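Local coordinates for gSG7 salivary protein (Anopheles stephensi, PDB 6XMB) that inhibits the host kallikrein-kinin contact pathway by blocking reciprocal activation of factor XII and prekallikrein, and weakly inhibits the alternative complement pathway, at residues A[59-64]-A[111-116]. Numbering follows the deposited sequence.
Sequences QPCLNK and ASTEQC
Cys61 and Cys116 are joined by a disulfide, SG to SG 2.1 Å, that turns through 71° about the sulfur-sulfur bond. Their CA atoms, 5.8 Å apart, are the nearest CA pair between 59-64 and 111-116. Cys61 reaches straight out, its SG anti to the backbone N, whereas the SG of Cys116 sits between its own backbone N and carbonyl carbon (chi1 58°). One turn earlier on helix 92-116, Thr113 borders the bridge: its methyl CG2 lies 3.9 Å from Cys61 SG, and its carbonyl O approaches the same sulfur at 3.4 Å. The hydroxyl of Thr113 is held within its own helix, hydrogen-bonded to the carbonyl O of Leu109, while its side chain also packs on Leu44 of helix 6-49. Lys64 bends at its outer bonds and brings NZ to 4.2 Å from Ser112 OG, too far for a hydrogen bond. Leu62 packs on Leu11 of the second subunit. The axes of segments 59-64 and 111-116 run nearly antiparallel (167°). Their closest approach is 9.3 Å. The bond thus staples the start of helix 59-80 to the C-terminal part of helix 92-116, an interhelical disulfide in the all-helical Aegyptin C-terminal domain.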
ATOM      1  N   GLN A  59     -24.778 -16.456  -1.244  1.00 81.58           N
ATOM      2  CA  GLN A  59     -23.899 -15.429  -1.794  1.00 78.33           C
ATOM      3  C   GLN A  59     -24.025 -14.084  -1.076  1.00 77.39           C
ATOM      4  O   GLN A  59     -23.048 -13.325  -1.060  1.00 73.16           O
ATOM      5  CB  GLN A  59     -24.127 -15.244  -3.292  1.00 82.66           C
ATOM      6  CG  GLN A  59     -22.870 -14.738  -3.996  1.00 78.81           C
ATOM      7  CD  GLN A  59     -23.155 -13.559  -4.897  1.00 88.76           C
ATOM      8  OE1 GLN A  59     -24.227 -13.465  -5.492  1.00 97.73           O
ATOM      9  NE2 GLN A  59     -22.194 -12.644  -4.999  1.00 87.80           N
ATOM     10  N   PRO A  60     -25.174 -13.724  -0.487  1.00 77.54           N
ATOM     11  CA  PRO A  60     -25.157 -12.592   0.460  1.00 76.79           C
ATOM     12  C   PRO A  60     -24.087 -12.731   1.528  1.00 68.48           C
ATOM     13  O   PRO A  60     -23.551 -11.725   2.004  1.00 65.87           O
ATOM     14  CB  PRO A  60     -26.560 -12.630   1.076  1.00 84.51           C
ATOM     15  CG  PRO A  60     -27.407 -13.196   0.010  1.00 91.46           C
ATOM     16  CD  PRO A  60     -26.555 -14.171  -0.758  1.00 86.36           C
ATOM     17  N   CYS A  61     -23.765 -13.965   1.923  1.00 76.21           N
ATOM     18  CA  CYS A  61     -22.757 -14.200   2.948  1.00 70.92           C
ATOM     19  C   CYS A  61     -21.355 -13.977   2.395  1.00 63.90           C
ATOM     20  O   CYS A  61     -20.501 -13.393   3.071  1.00 58.65           O
ATOM     21  CB  CYS A  61     -22.913 -15.622   3.503  1.00 71.21           C
ATOM     22  SG  CYS A  61     -21.742 -16.154   4.797  1.00 65.24           S
ATOM     23  N   LEU A  62     -21.099 -14.435   1.167  1.00 69.24           N
ATOM     24  CA  LEU A  62     -19.821 -14.143   0.526  1.00 65.49           C
ATOM     25  C   LEU A  62     -19.670 -12.651   0.283  1.00 65.34           C
ATOM     26  O   LEU A  62     -18.568 -12.100   0.409  1.00 60.85           O
ATOM     27  CB  LEU A  62     -19.701 -14.909  -0.792  1.00 66.85           C
ATOM     28  CG  LEU A  62     -19.736 -16.435  -0.703  1.00 67.90           C
ATOM     29  CD1 LEU A  62     -19.789 -17.040  -2.095  1.00 71.15           C
ATOM     30  CD2 LEU A  62     -18.533 -16.969   0.073  1.00 59.61           C
ATOM     31  N   ASN A  63     -20.772 -11.979  -0.053  1.00 65.70           N
ATOM     32  CA  ASN A  63     -20.732 -10.537  -0.272  1.00 65.81           C
ATOM     33  C   ASN A  63     -20.390  -9.790   1.012  1.00 61.70           C
ATOM     34  O   ASN A  63     -19.527  -8.906   1.008  1.00 60.69           O
ATOM     35  CB  ASN A  63     -22.066 -10.059  -0.846  1.00 74.11           C
ATOM     36  CG  ASN A  63     -22.266 -10.498  -2.280  1.00 79.99           C
ATOM     37  OD1 ASN A  63     -21.294 -10.719  -3.017  1.00 76.79           O
ATOM     38  ND2 ASN A  63     -23.526 -10.637  -2.687  1.00 87.17           N
ATOM     39  N   LYS A  64     -21.045 -10.137   2.126  1.00 65.72           N
ATOM     40  CA  LYS A  64     -20.683  -9.537   3.408  1.00 63.77           C
ATOM     41  C   LYS A  64     -19.206  -9.761   3.728  1.00 59.39           C
ATOM     42  O   LYS A  64     -18.524  -8.838   4.195  1.00 58.17           O
ATOM     43  CB  LYS A  64     -21.558 -10.098   4.529  1.00 64.84           C
ATOM     44  CG  LYS A  64     -21.166  -9.584   5.912  1.00 63.40           C
ATOM     45  CD  LYS A  64     -22.365  -9.389   6.828  1.00 71.41           C
ATOM     46  CE  LYS A  64     -22.782 -10.681   7.498  1.00 72.54           C
ATOM     47  NZ  LYS A  64     -21.809 -11.050   8.555  1.00 72.09           N
ATOM     48  N   ALA A 111     -15.408 -16.955  11.350  1.00 51.10           N
ATOM     49  CA  ALA A 111     -16.387 -17.690  12.142  1.00 56.15           C
ATOM     50  C   ALA A 111     -17.808 -17.348  11.716  1.00 58.35           C
ATOM     51  O   ALA A 111     -18.627 -18.246  11.485  1.00 62.20           O
ATOM     52  CB  ALA A 111     -16.188 -17.391  13.626  1.00 55.51           C
ATOM     53  N   SER A 112     -18.118 -16.053  11.609  1.00 57.57           N
ATOM     54  CA  SER A 112     -19.457 -15.637  11.203  1.00 59.23           C
ATOM     55  C   SER A 112     -19.733 -15.986   9.748  1.00 61.12           C
ATOM     56  O   SER A 112     -20.888 -16.236   9.382  1.00 63.89           O
ATOM     57  CB  SER A 112     -19.633 -14.138  11.428  1.00 58.91           C
ATOM     58  OG  SER A 112     -18.873 -13.379  10.504  1.00 53.80           O
ATOM     59  N   THR A 113     -18.698 -15.992   8.902  1.00 56.75           N
ATOM     60  CA  THR A 113     -18.865 -16.457   7.529  1.00 57.48           C
ATOM     61  C   THR A 113     -19.183 -17.943   7.494  1.00 60.22           C
ATOM     62  O   THR A 113     -20.012 -18.390   6.694  1.00 64.24           O
ATOM     63  CB  THR A 113     -17.602 -16.168   6.711  1.00 52.51           C
ATOM     64  OG1 THR A 113     -17.253 -14.792   6.850  1.00 47.92           O
ATOM     65  CG2 THR A 113     -17.833 -16.470   5.253  1.00 52.74           C
ATOM     66  N   GLU A 114     -18.521 -18.730   8.340  1.00 56.75           N
ATOM     67  CA  GLU A 114     -18.851 -20.146   8.417  1.00 60.58           C
ATOM     68  C   GLU A 114     -20.324 -20.343   8.749  1.00 66.20           C
ATOM     69  O   GLU A 114     -20.984 -21.218   8.180  1.00 68.84           O
ATOM     70  CB  GLU A 114     -17.979 -20.837   9.458  1.00 60.10           C
ATOM     71  CG  GLU A 114     -16.618 -21.287   8.948  1.00 59.25           C
ATOM     72  CD  GLU A 114     -16.192 -22.607   9.575  1.00 61.69           C
ATOM     73  OE1 GLU A 114     -16.991 -23.140  10.378  1.00 65.71           O
ATOM     74  OE2 GLU A 114     -15.081 -23.117   9.261  1.00 58.63           O
ATOM     75  N   GLN A 115     -20.867 -19.510   9.641  1.00 61.53           N
ATOM     76  CA  GLN A 115     -22.235 -19.715  10.104  1.00 66.66           C
ATOM     77  C   GLN A 115     -23.268 -19.393   9.028  1.00 68.00           C
ATOM     78  O   GLN A 115     -24.284 -20.086   8.938  1.00 73.95           O
ATOM     79  CB  GLN A 115     -22.494 -18.896  11.369  1.00 68.06           C
ATOM     80  CG  GLN A 115     -21.751 -19.404  12.618  1.00 69.21           C
ATOM     81  CD  GLN A 115     -22.253 -20.765  13.135  1.00 74.12           C
ATOM     82  OE1 GLN A 115     -21.858 -21.821  12.630  1.00 74.90           O
ATOM     83  NE2 GLN A 115     -23.114 -20.737  14.150  1.00 76.11           N
ATOM     84  N   CYS A 116     -23.033 -18.379   8.193  1.00 65.74           N
ATOM     85  CA  CYS A 116     -23.979 -18.029   7.139  1.00 67.80           C
ATOM     86  C   CYS A 116     -23.659 -18.661   5.790  1.00 68.45           C
ATOM     87  O   CYS A 116     -24.315 -18.325   4.800  1.00 69.48           O
ATOM     88  CB  CYS A 116     -24.083 -16.503   6.965  1.00 67.58           C
ATOM     89  SG  CYS A 116     -22.580 -15.499   6.566  1.00 66.84           S
TER